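Local coordinates for protein cystathionine gamma-synthase (Xanthomonas oryzae pv. oryzae, PDB 6LD8) that binds pyridoxal 5'-phosphate and probably makes or cleaves cystathionine in sulfur amino acid metabolism, at residues A[179-184]-A[198-203]; A[106-111]-A[151-156]; A[191-196]-A[301-306]. The protein carries 1 engineered substitution. All blocks are in the same frame, centred on the assembly; numbering follows the deposited sequence.

Contact 1 of 3, residues A[179-184]-A[198-203]. With 0JO (2-{[(E)-{3-hydroxy-2-methyl-5-[(phosphonooxy)methyl]pyridin-4-yl}methylidene]amino}prop-2-enoic acid), chain E.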
loop_
_atom_site.group_PDB
_atom_site.type_symbol
_atom_site.label_atom_id
_atom_site.label_comp_id
_atom_site.label_asym_id
_atom_site.label_seq_id
_atom_site.Cartn_x
_atom_site.Cartn_y
_atom_site.Cartn_z
ATOM N N ALA A 179 -42.667 -7.670 -5.843
ATOM C CA ALA A 179 -41.476 -6.781 -5.873
ATOM C C ALA A 179 -40.302 -7.420 -5.114
ATOM O O ALA A 179 -40.513 -8.048 -4.065
ATOM C CB ALA A 179 -41.805 -5.457 -5.260
ATOM N N LEU A 180 -39.092 -7.250 -5.625
ATOM C CA LEU A 180 -37.849 -7.545 -4.861
ATOM C C LEU A 180 -37.610 -6.359 -3.924
ATOM O O LEU A 180 -38.084 -5.203 -4.230
ATOM C CB LEU A 180 -36.668 -7.749 -5.832
ATOM C CG LEU A 180 -36.749 -8.996 -6.722
ATOM C CD1 LEU A 180 -35.767 -8.920 -7.884
ATOM C CD2 LEU A 180 -36.514 -10.280 -5.941
ATOM N N THR A 181 -36.846 -6.588 -2.857
ATOM C CA THR A 181 -36.447 -5.497 -1.929
ATOM C C THR A 181 -34.937 -5.431 -1.759
ATOM O O THR A 181 -34.298 -6.490 -1.596
ATOM C CB THR A 181 -37.111 -5.706 -0.569
ATOM O OG1 THR A 181 -36.889 -7.077 -0.233
ATOM C CG2 THR A 181 -38.583 -5.400 -0.662
ATOM N N VAL A 182 -34.424 -4.212 -1.715
ATOM C CA VAL A 182 -32.992 -3.971 -1.424
ATOM C C VAL A 182 -32.949 -2.966 -0.285
ATOM O O VAL A 182 -33.630 -1.943 -0.392
ATOM C CB VAL A 182 -32.196 -3.489 -2.661
ATOM C CG1 VAL A 182 -32.815 -2.269 -3.340
ATOM C CG2 VAL A 182 -30.752 -3.195 -2.270
ATOM N N VAL A 183 -32.158 -3.234 0.752
ATOM C CA VAL A 183 -31.996 -2.227 1.855
ATOM C C VAL A 183 -30.563 -1.677 1.853
ATOM O O VAL A 183 -29.643 -2.468 1.806
ATOM C CB VAL A 183 -32.338 -2.882 3.207
ATOM C CG1 VAL A 183 -32.275 -1.860 4.338
ATOM C CG2 VAL A 183 -33.693 -3.585 3.139
ATOM N N ASP A 184 -30.430 -0.363 1.825
ATOM C CA ASP A 184 -29.197 0.384 2.075
ATOM C C ASP A 184 -29.011 0.453 3.597
ATOM O O ASP A 184 -29.650 1.274 4.244
ATOM C CB ASP A 184 -29.255 1.758 1.415
ATOM C CG ASP A 184 -27.905 2.455 1.482
ATOM O OD1 ASP A 184 -27.099 1.980 2.315
ATOM O OD2 ASP A 184 -27.653 3.432 0.684
ATOM N N PHE A 198 -35.204 -9.956 7.981
ATOM C CA PHE A 198 -36.595 -9.486 7.786
ATOM C C PHE A 198 -37.124 -9.898 6.403
ATOM O O PHE A 198 -38.119 -9.332 5.968
ATOM C CB PHE A 198 -36.666 -7.971 7.960
ATOM C CG PHE A 198 -36.369 -7.537 9.368
ATOM C CD1 PHE A 198 -37.364 -7.528 10.332
ATOM C CD2 PHE A 198 -35.078 -7.245 9.763
ATOM C CE1 PHE A 198 -37.086 -7.179 11.648
ATOM C CE2 PHE A 198 -34.787 -6.939 11.084
ATOM C CZ PHE A 198 -35.789 -6.904 12.028
ATOM N N GLY A 199 -36.415 -10.759 5.673
ATOM C CA GLY A 199 -36.830 -11.172 4.322
ATOM C C GLY A 199 -36.321 -10.347 3.127
ATOM O O GLY A 199 -36.651 -10.737 2.026
ATOM N N ALA A 200 -35.488 -9.313 3.253
ATOM C CA ALA A 200 -34.951 -8.593 2.067
ATOM C C ALA A 200 -34.222 -9.543 1.092
ATOM O O ALA A 200 -33.666 -10.556 1.494
ATOM C CB ALA A 200 -34.081 -7.469 2.506
ATOM N N ASP A 201 -34.277 -9.243 -0.198
ATOM C CA ASP A 201 -33.557 -10.025 -1.249
ATOM C C ASP A 201 -32.071 -9.661 -1.184
ATOM O O ASP A 201 -31.223 -10.553 -1.347
ATOM C CB ASP A 201 -34.209 -9.760 -2.608
ATOM C CG ASP A 201 -35.668 -10.206 -2.587
ATOM O OD1 ASP A 201 -35.870 -11.431 -2.443
ATOM O OD2 ASP A 201 -36.570 -9.323 -2.573
ATOM N N LEU A 202 -31.820 -8.384 -0.938
ATOM C CA LEU A 202 -30.510 -7.726 -1.085
ATOM C C LEU A 202 -30.316 -6.728 0.054
ATOM O O LEU A 202 -31.282 -5.951 0.399
ATOM C CB LEU A 202 -30.476 -6.941 -2.396
ATOM C CG LEU A 202 -30.635 -7.738 -3.684
ATOM C CD1 LEU A 202 -31.091 -6.809 -4.810
ATOM C CD2 LEU A 202 -29.337 -8.419 -4.041
ATOM N N VAL A 203 -29.085 -6.690 0.541
ATOM C CA VAL A 203 -28.616 -5.618 1.433
ATOM C C VAL A 203 -27.358 -5.006 0.801
ATOM O O VAL A 203 -26.520 -5.753 0.265
ATOM C CB VAL A 203 -28.420 -6.166 2.858
ATOM C CG1 VAL A 203 -27.383 -7.255 2.929
ATOM C CG2 VAL A 203 -28.071 -5.054 3.807
HETATM O O 0JO E . -21.807 11.985 3.581
HETATM C C 0JO E . -22.648 11.256 3.042
HETATM O OXT 0JO E . -23.871 11.343 3.282
HETATM C CA 0JO E . -22.220 10.343 1.995
HETATM C CB 0JO E . -21.106 10.686 1.164
HETATM N N 0JO E . -22.982 9.170 1.851
HETATM C C4A 0JO E . -22.785 8.171 1.043
HETATM C C4 0JO E . -23.781 7.093 0.932
HETATM C C3 0JO E . -24.787 6.998 1.926
HETATM O O3 0JO E . -24.844 7.865 2.962
HETATM C C2 0JO E . -25.753 6.000 1.841
HETATM C C2A 0JO E . -26.823 5.880 2.885
HETATM N N1 0JO E . -25.753 5.140 0.813
HETATM C C6 0JO E . -24.816 5.238 -0.147
HETATM C C5 0JO E . -23.811 6.167 -0.129
HETATM C C5A 0JO E . -22.840 6.197 -1.283
HETATM O OP4 0JO E . -21.578 5.526 -1.028
HETATM P P 0JO E . -20.156 6.042 -1.631
HETATM O OP3 0JO E . -19.208 5.022 -1.005
HETATM O OP1 0JO E . -20.285 5.816 -3.163
HETATM O OP2 0JO E . -19.948 7.451 -1.200
#

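Contact 2 of 3, residues A[106-111]-A[151-156]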
loop_
_atom_site.group_PDB
_atom_site.type_symbol
_atom_site.label_atom_id
_atom_site.label_comp_id
_atom_site.label_asym_id
_atom_site.label_seq_id
_atom_site.Cartn_x
_atom_site.Cartn_y
_atom_site.Cartn_z
ATOM N N VAL A 106 -39.360 1.645 -6.886
ATOM C CA VAL A 106 -39.826 2.535 -5.779
ATOM C C VAL A 106 -38.620 2.929 -4.937
ATOM O O VAL A 106 -37.931 2.027 -4.476
ATOM C CB VAL A 106 -40.883 1.829 -4.916
ATOM C CG1 VAL A 106 -41.298 2.710 -3.767
ATOM C CG2 VAL A 106 -42.075 1.452 -5.756
ATOM N N VAL A 107 -38.426 4.213 -4.682
ATOM C CA VAL A 107 -37.329 4.678 -3.782
ATOM C C VAL A 107 -37.903 5.587 -2.698
ATOM O O VAL A 107 -38.984 6.164 -2.856
ATOM C CB VAL A 107 -36.197 5.391 -4.543
ATOM C CG1 VAL A 107 -35.703 4.551 -5.719
ATOM C CG2 VAL A 107 -36.599 6.768 -4.984
ATOM N N PRO A 108 -37.175 5.722 -1.563
ATOM C CA PRO A 108 -37.576 6.634 -0.505
ATOM C C PRO A 108 -37.419 8.079 -0.958
ATOM O O PRO A 108 -36.483 8.347 -1.609
ATOM C CB PRO A 108 -36.595 6.312 0.639
ATOM C CG PRO A 108 -36.095 4.894 0.345
ATOM C CD PRO A 108 -36.013 4.896 -1.167
ATOM N N HIS A 109 -38.279 8.968 -0.482
ATOM C CA HIS A 109 -38.206 10.433 -0.702
ATOM C C HIS A 109 -36.966 10.996 -0.015
ATOM O O HIS A 109 -36.519 12.081 -0.370
ATOM C CB HIS A 109 -39.508 11.106 -0.204
ATOM C CG HIS A 109 -39.692 11.111 1.289
ATOM N ND1 HIS A 109 -39.517 9.982 2.074
ATOM C CD2 HIS A 109 -40.051 12.106 2.143
ATOM C CE1 HIS A 109 -39.717 10.297 3.345
ATOM N NE2 HIS A 109 -40.042 11.600 3.405
ATOM N N ASP A 110 -36.500 10.362 1.049
ATOM C CA ASP A 110 -35.472 10.998 1.914
ATOM C C ASP A 110 -34.133 10.232 1.820
ATOM O O ASP A 110 -33.342 10.321 2.783
ATOM C CB ASP A 110 -36.004 11.092 3.350
ATOM C CG ASP A 110 -36.281 9.791 4.086
ATOM O OD1 ASP A 110 -36.358 8.692 3.456
ATOM O OD2 ASP A 110 -36.470 9.887 5.336
ATOM N N ALA A 111 -33.873 9.507 0.723
ATOM C CA ALA A 111 -32.600 8.757 0.521
ATOM C C ALA A 111 -31.414 9.727 0.384
ATOM O O ALA A 111 -31.639 10.952 0.221
ATOM C CB ALA A 111 -32.707 7.827 -0.663
ATOM N N LEU A 151 -38.872 -3.581 -8.023
ATOM C CA LEU A 151 -37.863 -3.451 -6.951
ATOM C C LEU A 151 -38.257 -2.297 -6.061
ATOM O O LEU A 151 -38.636 -1.236 -6.563
ATOM C CB LEU A 151 -36.491 -3.183 -7.586
ATOM C CG LEU A 151 -35.324 -3.004 -6.618
ATOM C CD1 LEU A 151 -35.084 -4.270 -5.794
ATOM C CD2 LEU A 151 -34.066 -2.632 -7.380
ATOM N N VAL A 152 -38.123 -2.505 -4.770
ATOM C CA VAL A 152 -38.251 -1.406 -3.772
ATOM C C VAL A 152 -36.909 -1.229 -3.058
ATOM O O VAL A 152 -36.387 -2.207 -2.511
ATOM C CB VAL A 152 -39.376 -1.752 -2.777
ATOM C CG1 VAL A 152 -39.535 -0.709 -1.684
ATOM C CG2 VAL A 152 -40.674 -1.934 -3.547
ATOM N N LEU A 153 -36.466 0.008 -2.950
ATOM C CA LEU A 153 -35.271 0.350 -2.171
ATOM C C LEU A 153 -35.737 1.013 -0.881
ATOM O O LEU A 153 -36.396 2.069 -0.941
ATOM C CB LEU A 153 -34.347 1.282 -2.966
ATOM C CG LEU A 153 -33.001 1.570 -2.280
ATOM C CD1 LEU A 153 -31.846 1.334 -3.235
ATOM C CD2 LEU A 153 -32.940 2.979 -1.757
ATOM N N ILE A 154 -35.263 0.461 0.221
ATOM C CA ILE A 154 -35.413 1.045 1.577
ATOM C C ILE A 154 -34.063 1.592 2.054
ATOM O O ILE A 154 -33.067 0.845 1.998
ATOM C CB ILE A 154 -35.878 -0.077 2.520
ATOM C CG1 ILE A 154 -37.233 -0.658 2.101
ATOM C CG2 ILE A 154 -35.896 0.461 3.934
ATOM C CD1 ILE A 154 -37.551 -2.003 2.693
ATOM N N GLU A 155 -34.040 2.788 2.624
ATOM C CA GLU A 155 -32.832 3.305 3.296
ATOM C C GLU A 155 -33.225 3.648 4.748
ATOM O O GLU A 155 -33.877 4.697 4.955
ATOM C CB GLU A 155 -32.272 4.475 2.486
ATOM C CG GLU A 155 -31.041 5.126 3.127
ATOM C CD GLU A 155 -30.606 6.464 2.540
ATOM O OE1 GLU A 155 -30.450 7.395 3.328
ATOM O OE2 GLU A 155 -30.445 6.569 1.286
ATOM N N THR A 156 -32.855 2.795 5.719
ATOM C CA THR A 156 -33.206 2.985 7.157
ATOM C C THR A 156 -32.015 2.668 8.061
ATOM O O THR A 156 -31.397 1.608 7.962
ATOM C CB THR A 156 -34.466 2.200 7.567
ATOM O OG1 THR A 156 -34.838 2.496 8.914
ATOM C CG2 THR A 156 -34.298 0.709 7.511
#

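Contact 3 of 3, residues A[191-196]-A[301-306]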
loop_
_atom_site.group_PDB
_atom_site.type_symbol
_atom_site.label_atom_id
_atom_site.label_comp_id
_atom_site.label_asym_id
_atom_site.label_seq_id
_atom_site.Cartn_x
_atom_site.Cartn_y
_atom_site.Cartn_z
ATOM N N ALA A 191 -23.506 -4.906 11.974
ATOM C CA ALA A 191 -23.320 -5.187 13.415
ATOM C C ALA A 191 -24.598 -4.759 14.153
ATOM O O ALA A 191 -24.853 -5.291 15.227
ATOM C CB ALA A 191 -22.098 -4.489 13.936
ATOM N N LEU A 192 -25.400 -3.876 13.569
ATOM C CA LEU A 192 -26.527 -3.234 14.284
ATOM C C LEU A 192 -27.891 -3.439 13.613
ATOM O O LEU A 192 -28.853 -2.993 14.241
ATOM C CB LEU A 192 -26.247 -1.738 14.418
ATOM C CG LEU A 192 -25.092 -1.334 15.326
ATOM C CD1 LEU A 192 -25.022 0.195 15.413
ATOM C CD2 LEU A 192 -25.241 -1.948 16.710
ATOM N N GLN A 193 -27.968 -3.981 12.393
ATOM C CA GLN A 193 -29.231 -4.239 11.650
ATOM C C GLN A 193 -28.940 -5.267 10.576
ATOM O O GLN A 193 -27.952 -5.066 9.828
ATOM C CB GLN A 193 -29.775 -2.949 11.052
ATOM C CG GLN A 193 -31.169 -3.082 10.425
ATOM C CD GLN A 193 -31.688 -1.731 9.991
ATOM O OE1 GLN A 193 -31.184 -1.123 9.031
ATOM N NE2 GLN A 193 -32.703 -1.235 10.698
ATOM N N LYS A 194 -29.715 -6.335 10.535
ATOM C CA LYS A 194 -29.654 -7.401 9.526
ATOM C C LYS A 194 -30.937 -7.434 8.711
ATOM O O LYS A 194 -31.825 -8.252 8.948
ATOM C CB LYS A 194 -29.420 -8.737 10.194
ATOM C CG LYS A 194 -28.327 -8.736 11.253
ATOM C CD LYS A 194 -27.424 -9.957 11.303
ATOM C CE LYS A 194 -28.122 -11.270 11.372
ATOM N NZ LYS A 194 -27.225 -12.389 11.059
ATOM N N PRO A 195 -31.059 -6.599 7.651
ATOM C CA PRO A 195 -32.262 -6.611 6.809
ATOM C C PRO A 195 -32.631 -7.963 6.199
ATOM O O PRO A 195 -33.795 -8.209 6.043
ATOM C CB PRO A 195 -31.943 -5.598 5.716
ATOM C CG PRO A 195 -30.963 -4.661 6.376
ATOM C CD PRO A 195 -30.138 -5.527 7.298
ATOM N N LEU A 196 -31.664 -8.822 5.884
ATOM C CA LEU A 196 -31.989 -10.159 5.326
ATOM C C LEU A 196 -32.771 -10.992 6.359
ATOM O O LEU A 196 -33.474 -11.890 5.915
ATOM C CB LEU A 196 -30.743 -10.926 4.866
ATOM C CG LEU A 196 -29.819 -10.203 3.874
ATOM C CD1 LEU A 196 -28.798 -11.180 3.324
ATOM C CD2 LEU A 196 -30.593 -9.562 2.751
ATOM N N ALA A 301 -35.806 0.225 18.313
ATOM C CA ALA A 301 -35.393 -0.645 19.450
ATOM C C ALA A 301 -35.660 -2.116 19.149
ATOM O O ALA A 301 -34.861 -2.947 19.602
ATOM C CB ALA A 301 -36.102 -0.211 20.714
ATOM N N ARG A 302 -36.686 -2.413 18.344
ATOM C CA ARG A 302 -37.067 -3.796 17.962
ATOM C C ARG A 302 -36.314 -4.236 16.696
ATOM O O ARG A 302 -36.023 -5.436 16.607
ATOM C CB ARG A 302 -38.605 -3.897 17.860
ATOM C CG ARG A 302 -39.181 -4.835 16.785
ATOM C CD ARG A 302 -39.828 -6.207 17.134
ATOM N NE ARG A 302 -41.000 -6.146 18.025
ATOM C CZ ARG A 302 -40.954 -6.099 19.373
ATOM N NH1 ARG A 302 -39.793 -6.131 20.016
ATOM N NH2 ARG A 302 -42.075 -5.983 20.069
ATOM N N GLN A 303 -36.074 -3.388 15.680
ATOM C CA GLN A 303 -35.485 -3.945 14.426
ATOM C C GLN A 303 -33.948 -3.761 14.381
ATOM O O GLN A 303 -33.354 -4.503 13.631
ATOM C CB GLN A 303 -36.229 -3.486 13.173
ATOM C CG GLN A 303 -35.890 -2.088 12.705
ATOM C CD GLN A 303 -36.696 -1.725 11.483
ATOM O OE1 GLN A 303 -37.620 -2.443 11.094
ATOM N NE2 GLN A 303 -36.391 -0.566 10.923
ATOM N N GLN A 304 -33.374 -2.895 15.225
ATOM C CA GLN A 304 -31.930 -2.583 15.371
ATOM C C GLN A 304 -31.353 -3.171 16.680
ATOM O O GLN A 304 -32.087 -3.293 17.664
ATOM C CB GLN A 304 -31.743 -1.061 15.329
ATOM C CG GLN A 304 -32.496 -0.390 14.180
ATOM C CD GLN A 304 -32.322 1.098 14.176
ATOM O OE1 GLN A 304 -32.948 1.819 13.370
ATOM N NE2 GLN A 304 -31.443 1.570 15.068
ATOM N N LYS A 305 -30.050 -3.458 16.730
ATOM C CA LYS A 305 -29.361 -3.931 17.947
ATOM C C LYS A 305 -28.783 -2.726 18.662
ATOM O O LYS A 305 -28.202 -2.888 19.712
ATOM C CB LYS A 305 -28.296 -4.972 17.628
ATOM C CG LYS A 305 -28.825 -6.141 16.816
ATOM C CD LYS A 305 -27.815 -7.288 16.737
ATOM C CE LYS A 305 -27.858 -8.045 15.420
ATOM N NZ LYS A 305 -29.123 -8.808 15.273
ATOM N N GLY A 306 -28.928 -1.547 18.084
ATOM C CA GLY A 306 -28.463 -0.318 18.739
ATOM C C GLY A 306 -28.975 0.847 17.955
ATOM O O GLY A 306 -29.524 0.613 16.829
#

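Contact 1 of 3, residues A[179-184]-A[198-203]
The carboxylate of Asp-201 reaches back to Thr-181 just before strand 202-206 pairs in parallel with strand 180-184. Its OD2 takes two bonds: Thr-181 N donates to the anti lone pair of OD2 at 2.8 Å, with an angle of 159° at the hydrogen, while Thr-181 OG1, at 3.3 Å, comes in 50° above the carboxylate plane. That second bond is possible because OG1 sits between the backbone N and the carbonyl carbon (chi1 48°), on the Asp-201 side. Leu-180 crosses the carboxylate at about a right angle, its CD2 branch 3.5 Å from Asp-201 CG. In the pairing itself, Leu-202 N bonds to Thr-181 O and Val-183 N to Leu-202 O. On one face Val-182 CG2, anti to its own N, meets Leu-202 CB at 3.8 Å; on the other, Val-183 CG2 meets Ala-200 CB at 4.0 Å. At the strand end Asp-184, held through OD1 by Thr-186, sets OD2 2.6 Å from pyridine atom N1 of the bound aminoacrylate adduct 0JO. Such an aspartate, ending a strand of the central sheet and facing the pyridine nitrogen, is a hallmark of fold type I pyridoxal phosphate enzymes.

Contact 2 of 3, residues A[106-111]-A[151-156]
Glu-155, on the segment 151-156, reaches across to Ala-111, in the turn that follows strand 104-108. Its CB lies 4.4 Å from Pro-108 CG. With CG anti to the backbone N (chi1 178°) and the chain extended beyond it, the side chain carries CD to 3.6 Å from Ala-111 CA. OE2 goes closer still, 3.2 Å from Ala-111 CB, and accepts a hydrogen bond from Tyr-112 N; OE1 is bonded by Asn-159 N. Backbone amides on two loops thus grip the buried carboxylate, while the Glu-155 side chain also touches the 0JO adduct. The strands behind it are parallel neighbours in the mixed seven-stranded sheet of the large, cofactor-binding domain of fold type I enzymes, and their loops help to build the active-site end of that sheet. Val-106 ties them together with both backbone polar atoms: its N bonds to Leu-151 O at 3.0 Å and its O accepts Leu-153 N at 2.9 Å. On one face Val-106 CB packs on Val-152 CG2 at 4.0 Å. Farther along, the Leu-153 CD2 branch meets Pro-108 CD at 3.7 Å, the two side chains crossing at about a right angle. Pro-108 opens a type I turn ending at Ala-111, and within it Asp-110 turns OD2 to Arg-163, in a salt bridge, and to Ser-158 OG.

Contact 3 of 3, residues A[191-196]-A[301-306]
A single backbone bond joins the loop and the helix end: Lys-305 N donates to Leu-192 O at 2.8 Å, almost straight (168° at the hydrogen) but from above the carbonyl plane. Gln-304, the first residue to leave helical geometry after helix 297-303, adds a CA-H...O contact to the same oxygen, its CA 3.3 Å from Leu-192 O. On the outer side Lys-305 runs along the loop backbone. Its CB and CG pass Leu-192 O, its CD comes 3.9 Å from Ala-191 O, and bends at chi3 and chi4 bring NZ to 4.1 Å from Lys-194 CG. The two ammonium groups stay apart, with Lys-194 NZ 5.8 Å from Lys-305 NZ. The contact is a seam between two parts of the fold: residues 191-196 belong to the connection between strands 180-184 and 202-206 of the cofactor-binding sheet, whereas helix 297-303 comes between strands 283-287 and 310-315 of the smaller C-terminal sheet in the chain. Leu-192 lies in this seam, its CD2 branch 4.0 Å from Gly-306 N, while helix 259-277 packs on it through Leu-263 and Gln-267. Three glutamines meet on the more buried side. Gln-193 and Gln-303 lie side by side and point the same way, with their amide planes 81° apart. Gln-303 is fixed at both ends of its amide, NE2 bonding to Thr-165 O and OE1 accepting Leu-167 N. Gln-304 crosses Gln-193 with its amide nearly perpendicular, and its extended side chain reaches forward along its own segment: NE2 donates to Gly-306 O at 2.8 Å, with that oxygen close to the Gln-304 amide plane.

Contacts 1 and 2 are buried and belong to one sheet: strands 180-184 and 151-155 are neighbours, probably hydrogen-bonded from Val-152 N to Leu-180 O and from Asp-184 N to Ile-154 O. Both rest on parallel pairing, and a carboxylate at the active-site end of each (Asp-184, Glu-155) comes near the cofactor adduct. Contact 3, only partly buried, has no strand pairing; it has one backbone bond, with glutamine side chains packed on the buried side and a lysine chain at the exposed edge. Pro-195 and Gln-303 nevertheless connect it to contact 1, the proline ring resting on Val-183 and Val-203 and Gln-303 CB on Phe-198. Contact 2 meets it through Thr-156, beside Gln-193.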